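Long-range contacts in possible prolidase (Bifidobacterium longum NCC2705, PDB 2P9B), which is a putative prolidase of the amidohydrolase family and probably hydrolyses carbon-nitrogen bonds, although its substrate is not established: residues I68-G72 with T392-E396; L124-G128 with V430-P435; A187-V191 with A231-A236; L257-D262 with N281-R286; G298-T302 with S319-V323. All coordinates share one frame; numbering follows the deposited sequence.

Interaction 1: I68-G72 with T392-E396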
# COMPACT_ATOMS: atom_id res chain seq x y z
N ILE A 68 18.57 -13.04 1.68
CA ILE A 68 17.22 -13.40 2.09
C ILE A 68 16.32 -12.98 0.93
O ILE A 68 16.54 -11.92 0.33
CB ILE A 68 16.77 -12.63 3.36
CG1 ILE A 68 17.25 -13.35 4.62
CG2 ILE A 68 15.24 -12.50 3.39
CD1 ILE A 68 18.74 -13.36 4.79
N VAL A 69 15.34 -13.80 0.58
CA VAL A 69 14.41 -13.43 -0.48
C VAL A 69 13.02 -13.56 0.10
O VAL A 69 12.72 -14.52 0.81
CB VAL A 69 14.54 -14.32 -1.73
CG1 VAL A 69 14.24 -15.76 -1.38
CG2 VAL A 69 13.59 -13.82 -2.82
N MSE A 70 12.17 -12.59 -0.21
CA MSE A 70 10.81 -12.57 0.29
C MSE A 70 9.91 -12.00 -0.80
O MSE A 70 10.40 -11.56 -1.84
CB MSE A 70 10.72 -11.70 1.57
CG MSE A 70 11.01 -10.19 1.37
SE MSE A 70 10.69 -9.06 2.90
CE MSE A 70 8.79 -9.03 2.82
N PRO A 71 8.58 -12.05 -0.59
CA PRO A 71 7.70 -11.50 -1.62
C PRO A 71 7.95 -10.00 -1.69
O PRO A 71 8.36 -9.39 -0.70
CB PRO A 71 6.30 -11.80 -1.08
CG PRO A 71 6.51 -13.04 -0.22
CD PRO A 71 7.81 -12.71 0.48
N GLY A 72 7.69 -9.39 -2.84
CA GLY A 72 7.90 -7.96 -2.94
C GLY A 72 6.96 -7.24 -1.99
O GLY A 72 5.86 -7.73 -1.70
N THR A 392 -0.01 -12.43 -6.92
CA THR A 392 1.17 -11.96 -6.21
C THR A 392 0.99 -12.00 -4.69
O THR A 392 -0.05 -12.42 -4.19
CB THR A 392 1.55 -10.53 -6.66
OG1 THR A 392 2.83 -10.17 -6.12
CG2 THR A 392 0.50 -9.52 -6.18
N GLY A 393 2.03 -11.59 -3.96
CA GLY A 393 1.93 -11.56 -2.51
C GLY A 393 2.58 -12.71 -1.76
O GLY A 393 2.64 -12.69 -0.54
N SER A 394 3.03 -13.73 -2.49
CA SER A 394 3.69 -14.87 -1.87
C SER A 394 4.55 -15.56 -2.92
O SER A 394 4.28 -15.49 -4.12
CB SER A 394 2.66 -15.85 -1.30
OG SER A 394 1.86 -16.41 -2.32
N LEU A 395 5.60 -16.24 -2.46
CA LEU A 395 6.49 -16.93 -3.36
C LEU A 395 6.02 -18.36 -3.56
O LEU A 395 6.55 -19.30 -2.98
CB LEU A 395 7.91 -16.93 -2.78
CG LEU A 395 8.44 -15.53 -2.49
CD1 LEU A 395 9.85 -15.63 -1.93
CD2 LEU A 395 8.43 -14.70 -3.76
N GLU A 396 4.99 -18.49 -4.39
CA GLU A 396 4.42 -19.79 -4.70
C GLU A 396 4.34 -20.01 -6.20
O GLU A 396 4.14 -19.07 -6.96
CB GLU A 396 3.02 -19.89 -4.09
CG GLU A 396 3.02 -19.90 -2.58
CD GLU A 396 1.63 -19.96 -2.00
OE1 GLU A 396 0.93 -18.93 -2.02
OE2 GLU A 396 1.22 -21.05 -1.55
O HOH W 1 4.31 -9.30 -3.24

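Interaction 2: L124-G128 with V430-P435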
# COMPACT_ATOMS: atom_id res chain seq x y z
N LEU A 124 9.47 3.78 -5.83
CA LEU A 124 8.78 2.78 -5.03
C LEU A 124 9.30 1.39 -5.40
O LEU A 124 9.65 0.60 -4.52
CB LEU A 124 7.26 2.85 -5.27
CG LEU A 124 6.52 3.90 -4.45
CD1 LEU A 124 5.26 4.36 -5.17
CD2 LEU A 124 6.20 3.33 -3.08
N LEU A 125 9.37 1.10 -6.69
CA LEU A 125 9.87 -0.20 -7.12
C LEU A 125 11.30 -0.45 -6.65
O LEU A 125 11.60 -1.51 -6.11
CB LEU A 125 9.80 -0.33 -8.65
CG LEU A 125 10.29 -1.67 -9.22
CD1 LEU A 125 9.46 -2.81 -8.64
CD2 LEU A 125 10.18 -1.66 -10.75
N GLU A 126 12.18 0.54 -6.83
CA GLU A 126 13.57 0.39 -6.41
C GLU A 126 13.70 0.16 -4.90
O GLU A 126 14.69 -0.41 -4.45
CB GLU A 126 14.39 1.63 -6.81
CG GLU A 126 14.48 1.82 -8.32
CD GLU A 126 15.16 3.12 -8.71
OE1 GLU A 126 15.07 4.10 -7.94
OE2 GLU A 126 15.76 3.17 -9.80
N SER A 127 12.70 0.61 -4.14
CA SER A 127 12.72 0.43 -2.69
C SER A 127 12.22 -0.96 -2.33
O SER A 127 12.20 -1.34 -1.16
CB SER A 127 11.86 1.50 -2.00
OG SER A 127 10.47 1.22 -2.11
N GLY A 128 11.81 -1.72 -3.34
CA GLY A 128 11.33 -3.08 -3.11
C GLY A 128 9.82 -3.30 -3.13
O GLY A 128 9.36 -4.40 -2.78
N VAL A 430 15.39 -5.43 -11.57
CA VAL A 430 15.57 -3.99 -11.67
C VAL A 430 17.07 -3.72 -11.54
O VAL A 430 17.61 -3.74 -10.44
CB VAL A 430 14.81 -3.26 -10.56
CG1 VAL A 430 14.98 -1.75 -10.72
CG2 VAL A 430 13.35 -3.65 -10.59
N TRP A 431 17.73 -3.48 -12.67
CA TRP A 431 19.17 -3.23 -12.65
C TRP A 431 19.50 -1.78 -12.30
O TRP A 431 20.01 -1.02 -13.14
CB TRP A 431 19.78 -3.58 -14.01
CG TRP A 431 19.55 -5.00 -14.43
CD1 TRP A 431 19.10 -5.43 -15.64
CD2 TRP A 431 19.79 -6.19 -13.66
NE1 TRP A 431 19.05 -6.80 -15.68
CE2 TRP A 431 19.49 -7.29 -14.48
CE3 TRP A 431 20.27 -6.43 -12.36
CZ2 TRP A 431 19.61 -8.62 -14.04
CZ3 TRP A 431 20.39 -7.74 -11.92
CH2 TRP A 431 20.08 -8.82 -12.77
N ARG A 432 19.20 -1.40 -11.07
CA ARG A 432 19.48 -0.05 -10.57
C ARG A 432 19.91 -0.23 -9.11
O ARG A 432 19.47 -1.16 -8.43
CB ARG A 432 18.22 0.81 -10.66
CG ARG A 432 17.70 1.04 -12.09
CD ARG A 432 18.43 2.19 -12.82
NE ARG A 432 19.86 1.96 -13.00
CZ ARG A 432 20.68 2.81 -13.61
NH1 ARG A 432 20.21 3.96 -14.10
NH2 ARG A 432 21.97 2.54 -13.71
N PRO A 433 20.78 0.67 -8.60
CA PRO A 433 21.29 0.59 -7.22
C PRO A 433 20.28 0.66 -6.07
O PRO A 433 20.45 -0.00 -5.04
CB PRO A 433 22.30 1.74 -7.16
CG PRO A 433 21.74 2.73 -8.14
CD PRO A 433 21.34 1.84 -9.29
N GLY A 434 19.25 1.47 -6.24
CA GLY A 434 18.26 1.62 -5.20
C GLY A 434 17.72 3.02 -5.32
O GLY A 434 18.14 3.76 -6.20
N PRO A 435 16.79 3.43 -4.45
CA PRO A 435 16.25 4.78 -4.55
C PRO A 435 17.19 5.89 -4.10
O PRO A 435 18.08 5.68 -3.27
CB PRO A 435 15.00 4.71 -3.68
CG PRO A 435 15.45 3.80 -2.58
CD PRO A 435 16.17 2.70 -3.33
O HOH W 2 16.81 -1.42 -6.39

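Interaction 3: A187-V191 with A231-A236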
# COMPACT_ATOMS: atom_id res chain seq x y z
N ALA A 187 -22.76 11.69 -7.16
CA ALA A 187 -21.67 10.79 -6.79
C ALA A 187 -21.55 9.60 -7.75
O ALA A 187 -20.45 9.21 -8.12
CB ALA A 187 -21.88 10.27 -5.36
N ARG A 188 -22.68 9.03 -8.14
CA ARG A 188 -22.67 7.89 -9.05
C ARG A 188 -22.14 8.31 -10.42
O ARG A 188 -21.41 7.56 -11.07
CB ARG A 188 -24.08 7.30 -9.20
CG ARG A 188 -24.12 5.96 -9.94
CD ARG A 188 -25.54 5.41 -10.05
NE ARG A 188 -26.08 4.96 -8.77
CZ ARG A 188 -25.79 3.79 -8.19
NH1 ARG A 188 -24.96 2.94 -8.78
NH2 ARG A 188 -26.35 3.47 -7.03
N THR A 189 -22.51 9.50 -10.85
CA THR A 189 -22.05 10.00 -12.14
C THR A 189 -20.55 10.23 -12.10
O THR A 189 -19.84 9.96 -13.07
CB THR A 189 -22.75 11.32 -12.52
OG1 THR A 189 -24.16 11.09 -12.66
CG2 THR A 189 -22.21 11.87 -13.82
N ALA A 190 -20.06 10.74 -10.98
CA ALA A 190 -18.64 11.01 -10.83
C ALA A 190 -17.81 9.73 -10.88
O ALA A 190 -16.78 9.68 -11.56
CB ALA A 190 -18.39 11.77 -9.54
N VAL A 191 -18.24 8.70 -10.16
CA VAL A 191 -17.50 7.45 -10.15
C VAL A 191 -17.53 6.82 -11.55
O VAL A 191 -16.55 6.21 -11.98
CB VAL A 191 -18.07 6.46 -9.10
CG1 VAL A 191 -19.49 6.06 -9.45
CG2 VAL A 191 -17.18 5.23 -9.01
N ALA A 231 -23.71 5.01 -3.19
CA ALA A 231 -23.87 5.09 -4.64
C ALA A 231 -22.53 4.86 -5.32
O ALA A 231 -22.45 4.19 -6.35
CB ALA A 231 -24.44 6.46 -5.04
N ILE A 232 -21.47 5.42 -4.73
CA ILE A 232 -20.12 5.25 -5.28
C ILE A 232 -19.70 3.79 -5.19
O ILE A 232 -19.19 3.22 -6.16
CB ILE A 232 -19.11 6.12 -4.50
CG1 ILE A 232 -19.39 7.61 -4.77
CG2 ILE A 232 -17.69 5.78 -4.92
CD1 ILE A 232 -18.58 8.55 -3.90
N CYS A 233 -19.92 3.17 -4.04
CA CYS A 233 -19.54 1.77 -3.85
C CYS A 233 -20.34 0.83 -4.74
O CYS A 233 -19.78 -0.11 -5.30
CB CYS A 233 -19.69 1.37 -2.39
SG CYS A 233 -18.45 2.14 -1.33
N ASP A 234 -21.64 1.06 -4.86
CA ASP A 234 -22.48 0.21 -5.69
C ASP A 234 -21.97 0.20 -7.12
O ASP A 234 -21.80 -0.86 -7.73
CB ASP A 234 -23.93 0.70 -5.66
CG ASP A 234 -24.85 -0.13 -6.55
OD1 ASP A 234 -24.99 -1.34 -6.30
OD2 ASP A 234 -25.42 0.44 -7.51
N GLU A 235 -21.72 1.38 -7.66
CA GLU A 235 -21.24 1.54 -9.02
C GLU A 235 -19.86 0.92 -9.23
O GLU A 235 -19.64 0.19 -10.20
CB GLU A 235 -21.21 3.02 -9.39
CG GLU A 235 -21.03 3.32 -10.86
CD GLU A 235 -22.15 2.74 -11.72
OE1 GLU A 235 -23.32 2.83 -11.30
OE2 GLU A 235 -21.85 2.20 -12.80
N ALA A 236 -18.92 1.20 -8.33
CA ALA A 236 -17.58 0.65 -8.46
C ALA A 236 -17.59 -0.87 -8.40
O ALA A 236 -16.93 -1.54 -9.20
CB ALA A 236 -16.68 1.20 -7.36

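Interaction 4: L257-D262 with N281-R286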
# COMPACT_ATOMS: atom_id res chain seq x y z
N LEU A 257 -18.14 2.38 6.25
CA LEU A 257 -18.41 0.95 6.37
C LEU A 257 -19.85 0.63 5.99
O LEU A 257 -20.11 -0.36 5.31
CB LEU A 257 -18.11 0.48 7.80
CG LEU A 257 -16.62 0.47 8.18
CD1 LEU A 257 -16.45 0.09 9.64
CD2 LEU A 257 -15.87 -0.51 7.28
N LEU A 258 -20.78 1.47 6.43
CA LEU A 258 -22.19 1.25 6.12
C LEU A 258 -22.41 1.31 4.61
O LEU A 258 -23.17 0.52 4.05
CB LEU A 258 -23.06 2.31 6.81
CG LEU A 258 -23.31 2.15 8.32
CD1 LEU A 258 -23.90 3.43 8.89
CD2 LEU A 258 -24.24 0.97 8.56
N ALA A 259 -21.72 2.23 3.94
CA ALA A 259 -21.84 2.39 2.50
C ALA A 259 -21.26 1.21 1.73
O ALA A 259 -21.64 0.97 0.58
CB ALA A 259 -21.16 3.68 2.05
N GLY A 260 -20.34 0.48 2.35
CA GLY A 260 -19.75 -0.67 1.68
C GLY A 260 -18.32 -0.47 1.20
O GLY A 260 -17.85 -1.19 0.32
N VAL A 261 -17.63 0.51 1.78
CA VAL A 261 -16.24 0.81 1.42
C VAL A 261 -15.37 -0.39 1.77
O VAL A 261 -15.49 -0.97 2.86
CB VAL A 261 -15.73 2.06 2.18
CG1 VAL A 261 -14.23 2.24 1.99
CG2 VAL A 261 -16.45 3.29 1.67
N ASP A 262 -14.49 -0.77 0.85
CA ASP A 262 -13.61 -1.91 1.04
C ASP A 262 -12.42 -1.70 1.95
O ASP A 262 -12.00 -2.62 2.65
CB ASP A 262 -13.17 -2.39 -0.33
CG ASP A 262 -14.35 -2.66 -1.23
OD1 ASP A 262 -15.04 -3.67 -1.00
OD2 ASP A 262 -14.61 -1.83 -2.13
N ASN A 281 -19.15 -7.17 6.11
CA ASN A 281 -19.74 -6.01 5.46
C ASN A 281 -20.45 -6.51 4.21
O ASN A 281 -19.83 -6.71 3.17
CB ASN A 281 -18.64 -5.02 5.07
CG ASN A 281 -19.20 -3.68 4.66
OD1 ASN A 281 -20.32 -3.58 4.18
ND2 ASN A 281 -18.40 -2.64 4.83
N PRO A 282 -21.77 -6.72 4.30
CA PRO A 282 -22.57 -7.21 3.17
C PRO A 282 -22.54 -6.32 1.93
O PRO A 282 -22.89 -6.77 0.84
CB PRO A 282 -23.96 -7.35 3.78
CG PRO A 282 -24.00 -6.22 4.76
CD PRO A 282 -22.64 -6.34 5.43
N ASN A 283 -22.13 -5.07 2.10
CA ASN A 283 -22.09 -4.14 0.98
C ASN A 283 -20.70 -3.96 0.37
O ASN A 283 -20.55 -3.26 -0.62
CB ASN A 283 -22.67 -2.79 1.42
CG ASN A 283 -24.13 -2.90 1.79
OD1 ASN A 283 -24.96 -3.31 0.98
ND2 ASN A 283 -24.47 -2.53 3.02
N ALA A 284 -19.70 -4.60 0.97
CA ALA A 284 -18.34 -4.52 0.44
C ALA A 284 -18.20 -5.54 -0.68
O ALA A 284 -18.91 -6.54 -0.70
CB ALA A 284 -17.32 -4.80 1.55
N LEU A 285 -17.28 -5.28 -1.60
CA LEU A 285 -17.08 -6.18 -2.73
C LEU A 285 -16.90 -7.65 -2.34
O LEU A 285 -17.47 -8.54 -2.97
CB LEU A 285 -15.87 -5.71 -3.55
CG LEU A 285 -15.60 -6.47 -4.85
CD1 LEU A 285 -16.82 -6.39 -5.77
CD2 LEU A 285 -14.37 -5.87 -5.53
N ARG A 286 -16.11 -7.91 -1.30
CA ARG A 286 -15.86 -9.28 -0.88
C ARG A 286 -16.45 -9.65 0.48
O ARG A 286 -16.05 -10.64 1.09
CB ARG A 286 -14.36 -9.55 -0.93
CG ARG A 286 -13.83 -9.39 -2.35
CD ARG A 286 -12.42 -8.86 -2.40
NE ARG A 286 -12.27 -7.61 -1.66
CZ ARG A 286 -11.14 -6.91 -1.64
NH1 ARG A 286 -10.09 -7.34 -2.33
NH2 ARG A 286 -11.04 -5.81 -0.91
O HOH W 3 -22.55 -2.24 4.82
O HOH W 4 -14.37 -5.98 0.05
O HOH W 5 -11.65 -5.24 1.87

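Interaction 5: G298-T302 with S319-V323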
# COMPACT_ATOMS: atom_id res chain seq x y z
N GLY A 298 0.54 10.07 9.71
CA GLY A 298 0.12 10.88 10.84
C GLY A 298 1.16 11.21 11.88
O GLY A 298 1.23 12.34 12.36
N LEU A 299 1.99 10.23 12.23
CA LEU A 299 3.01 10.41 13.25
C LEU A 299 3.99 11.57 13.08
O LEU A 299 4.35 12.21 14.06
CB LEU A 299 3.77 9.11 13.47
CG LEU A 299 2.98 8.06 14.25
CD1 LEU A 299 3.72 6.73 14.25
CD2 LEU A 299 2.77 8.55 15.68
N PRO A 300 4.44 11.83 11.84
CA PRO A 300 5.38 12.94 11.66
C PRO A 300 4.85 14.27 12.20
O PRO A 300 5.59 15.06 12.78
CB PRO A 300 5.58 12.98 10.15
CG PRO A 300 5.45 11.53 9.77
CD PRO A 300 4.26 11.09 10.59
N LEU A 301 3.56 14.51 11.99
CA LEU A 301 2.93 15.75 12.44
C LEU A 301 2.90 15.91 13.95
O LEU A 301 2.81 17.03 14.45
CB LEU A 301 1.50 15.83 11.89
CG LEU A 301 1.39 15.86 10.37
CD1 LEU A 301 -0.07 15.79 9.97
CD2 LEU A 301 2.05 17.11 9.82
N THR A 302 2.96 14.80 14.68
CA THR A 302 2.93 14.87 16.14
C THR A 302 4.29 14.68 16.80
O THR A 302 4.48 15.05 17.95
CB THR A 302 1.96 13.81 16.73
OG1 THR A 302 2.45 12.49 16.45
CG2 THR A 302 0.57 13.97 16.14
N SER A 319 -4.12 17.08 14.95
CA SER A 319 -3.27 15.96 14.58
C SER A 319 -3.06 14.99 15.74
O SER A 319 -3.14 13.77 15.55
CB SER A 319 -1.92 16.49 14.09
OG SER A 319 -2.08 17.25 12.91
N LYS A 320 -2.80 15.51 16.93
CA LYS A 320 -2.60 14.65 18.09
C LYS A 320 -3.85 13.82 18.36
O LYS A 320 -3.76 12.63 18.65
CB LYS A 320 -2.25 15.49 19.34
CG LYS A 320 -0.92 16.23 19.25
CD LYS A 320 -0.64 17.02 20.53
CE LYS A 320 0.70 17.74 20.47
NZ LYS A 320 1.83 16.78 20.29
N ASN A 321 -5.03 14.44 18.25
CA ASN A 321 -6.26 13.70 18.51
C ASN A 321 -6.51 12.63 17.44
O ASN A 321 -6.89 11.51 17.75
CB ASN A 321 -7.46 14.65 18.60
CG ASN A 321 -7.31 15.65 19.73
OD1 ASN A 321 -6.56 15.43 20.68
ND2 ASN A 321 -8.03 16.76 19.64
N VAL A 322 -6.29 12.98 16.18
CA VAL A 322 -6.48 12.03 15.09
C VAL A 322 -5.47 10.89 15.14
O VAL A 322 -5.84 9.72 14.97
CB VAL A 322 -6.37 12.72 13.72
CG1 VAL A 322 -6.17 11.67 12.61
CG2 VAL A 322 -7.62 13.53 13.45
N VAL A 323 -4.20 11.22 15.34
CA VAL A 323 -3.15 10.20 15.38
C VAL A 323 -3.35 9.24 16.55
O VAL A 323 -3.05 8.05 16.45
CB VAL A 323 -1.74 10.84 15.47
CG1 VAL A 323 -0.69 9.75 15.66
CG2 VAL A 323 -1.45 11.61 14.20

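Interaction 1: I68-G72 with T392-E396
Leu-395 lays its isobutyl group obliquely against the ring of Pro-71, its CG 3.9 Å from Pro-71 CG. The two methyls straddle the start of that proline: CD2 rests by Pro-71 CA, while CD1 reaches back along the strand to Met-70 C at 3.8 Å. With its CG anti to the carbonyl carbon (chi1 -56°), Leu-395 turns the branch away from its own carbonyl and onto the neighbouring strand. Farther along, Leu-395 CD1 also meets Val-69 CG2, more loosely, at 4.2 Å. The same ring also presses on backbone: Pro-71 CG sits 3.7 Å from Ser-394 CA, and Pro-71 CB lies beside the carbonyl of Gly-393. Gly-393 has phi 100°, an angle at which a side chain would run into the preceding carbonyl oxygen. Leu-395 is the centre of an inverse gamma turn, and across it Ser-394 OG bonds to Glu-396 OE1 on the lone pair directed away from the other carboxylate oxygen, 2.7 Å long. Strand 403-406 and strand 19-22 flank the leucine through Leu-403 and Ile-21, which places this loop against the sheet that carries strand 68-78. No direct hydrogen bond joins the two segments; a water held by Gly-72 O reaches Thr-392 OG1 only weakly, a hydroxyl also hydrogen-bonded to Asp-402 OD2. The adhesion is therefore essentially apolar, resting on the fit of one leucine to one proline.

Interaction 2: L124-G128 with V430-P435
Glu-126 presses its aliphatic part against the Gly-434 to Pro-435 peptide, with CB 3.8 Å from Pro-435 N, while Pro-435 CD closes on the backbone carbonyl oxygen, Glu-126 O, at 3.6 Å. This is one half of the close-packed region. The other half is apolar and buried: Leu-125 CD2 meets Val-430 CG2 at 3.7 Å, the leucine having swung its CG anti to the backbone N (chi1 -180°) and leaned toward strand 422-425, where Val-423 and Ala-425 receive it. Toward solvent the fit is looser. The extended Glu-126 chain runs beside Arg-432, both pointing the same way, and Glu-126 OE2 touches Arg-432 CB at 3.5 Å, not the guanidinium. Arg-432 is bent at its second and third torsions, and its NE turns back to donate to Trp-431 O; Glu-126 OE2 and Arg-432 NE are 5.3 Å apart. A water donates to Glu-126 O and, weakly, to Arg-432 O. The helix 113-126 ends here in a Schellman motif at Gly-128, whose phi of 102° would jam a side chain against the preceding carbonyl oxygen. Ser-127 OG donates to Leu-124 O. With no direct hydrogen bond between the segments, the helix end meets the loop by van der Waals contact, only the Leu-125 to Val-430 part purely apolar, and the glutamate and arginine probably attract each other only at longer range.

Interaction 3: A187-V191 with A231-A236
Arg-188 spans the gap between two helices and gives its guanidinium to two carboxylates. NH1 does most of the work: it donates to Asp-234 OD2 at 2.8 Å and to Glu-235 OE1 at 3.0 Å, and NH2 adds a weak second bond to the same Asp-234 OD2. Glu-235 OE1 lies in the guanidinium plane, whereas Asp-234 OD2 sits 16° out of it. Both oxygens are approached on the side away from the other oxygen of the same carboxylate, slightly out of plane for Glu-235, and the two carboxylate planes stand nearly upright to the guanidinium. Ala-231 O lies over one face of that group, offset toward its edge. The reach depends on a CG anti to the backbone N (chi1 -170°) followed by a bend at the third torsion. Asp-234 OD2 has a further, weak donor in Gln-238 NE2. Replaced by a leucine, Arg-188 would probably leave Asp-234 and Glu-235 as neighbouring negative charges without their shared positive mate.

Beneath this polar edge the contact is apolar. Val-191 CG1 presses on Glu-235 CG at 3.4 Å, Ala-187 CB meets Ile-232 CG1 at 3.7 Å, and Val-191 CG2 faces Ile-232 CG2. Met-166 and Ile-202 continue this layer toward the strands. The axes of the two segments approach to 8.3 Å, crossing at -38°, close packing to which the small Ala-187 and Ala-231 probably contribute. Neighbouring helices running in roughly the same direction outside parallel strands 202-205 and 243-247 are characteristic of the TIM-barrel fold of amidohydrolases.

Interaction 4: L257-D262 with N281-R286
Two backbones meet almost bare at Gly-260 and Asn-283, whose CA atoms are only 4.2 Å apart. Gly-260 follows helix 250-259 and closes it in a Schellman motif with positive phi, and a side chain there would collide with Asn-283 O. In its absence, CA-H...O contacts run both ways, the shorter from Ala-284 CA to Gly-260 O at 3.4 Å. Asn-281 secures one end. Its amide ND2 donates to Leu-257 O at 2.9 Å, in the carbonyl plane and on a lone pair, though the acceptor is tilted 28° from the amide plane. OD1 meanwhile takes the backbone N of Asn-283 in an Asx turn, inside the type I turn from Asn-281 to Ala-284. Ser-289 OG also bonds to ND2, and a water accepting from Asn-283 ND2 lies close to Leu-258 O and Asn-281 OD1. An alanine at Asn-281 is likely to leave Leu-257 O without its side-chain donor and Asn-283 N without the acceptor that shapes the turn.

Asp-262 secures the other end: OD1 accepts from Leu-285 N at 2.8 Å on its syn lone pair, while OD2 is held by His-237 NE2 and Val-243 N. Its CG lies anti to the carbonyl carbon (chi1 -54°), which turns the carboxylate toward Leu-285. Arg-286 makes no salt bridge here, NH2 staying 4.5 Å from Asp-262 OD1; another water joins that oxygen to Arg-286 N and NE, and NH1 goes to Ile-385 O. With donors on both oxygens, the buried carboxylate is probably stabilised as an anion, and the helix end and the loop are joined mainly by side-chain-to-backbone hydrogen bonds and water.

Interaction 5: G298-T302 with S319-V323
Thr-302 has CG2 anti to its carbonyl carbon and OG1 wedged between the backbone N and that carbonyl (chi1 65°), which sends the methyl outward to Val-323. Val-323 has CG1 anti to its backbone N (chi1 174°) and CG2 beside that N, and its two methyls divide the neighbouring helix. The side chains of Thr-302 and Val-323 meet tip to tip, CG2 to CG2 at 3.7 Å. Val-323 CG2 also presses on the carbonyl of Gly-298, 3.3 Å from its O, where a side chain on the glycine would be tight against that same methyl. The other branch, Val-323 CG1, meets Leu-299 CD2 at 3.7 Å, the two side chains crossing at about a right angle. Helix 295-303 and helix 313-335 run roughly antiparallel in their local segments, 142° apart with axes 9.1 Å from each other, a helix pair with helix 306-309 between them in the chain, in a family whose members have a TIM-barrel fold. The first helix is kinked at Pro-300 and Leu-301; Leu-301 N makes only a weak bond, to Gly-298 O. The threonine methyl, Thr-302 CG2, also lies 3.8 Å from Ser-319 O. Leu-301 CD1 comes to 3.8 Å from Ser-319 OG, a hydroxyl whose hydrogen-bond partner is Gln-315 O. On the exposed side Lys-320 CG is 4.1 Å from Thr-302 CG2. Behind the contact, Leu-299 packs on Leu-362 and Tyr-366 of helix 356-367.

Overall arrangement
Interactions 3 and 4 touch each other: Cys-233, on the helix of interaction 3, packs against Ala-259 and Gly-260 at the helix end of interaction 4, so the two form one continuous patch, their centres about 13 Å apart. Interactions 1 and 2 lie on the opposite side of the chain's centre from interaction 3, and their segments alternate along the chain, the first ones on successive elements 68-78 and 113-126, the second ones in loops. Interactions 1, 3 and 4 are buried, 2 and 5 only partly so. Chemistry differs too: 1, 2 and 5 are joined without direct hydrogen bonds, 3 adds a salt-bridge network at its outer edge, and 4 relies on side-chain-to-backbone bonds and waters.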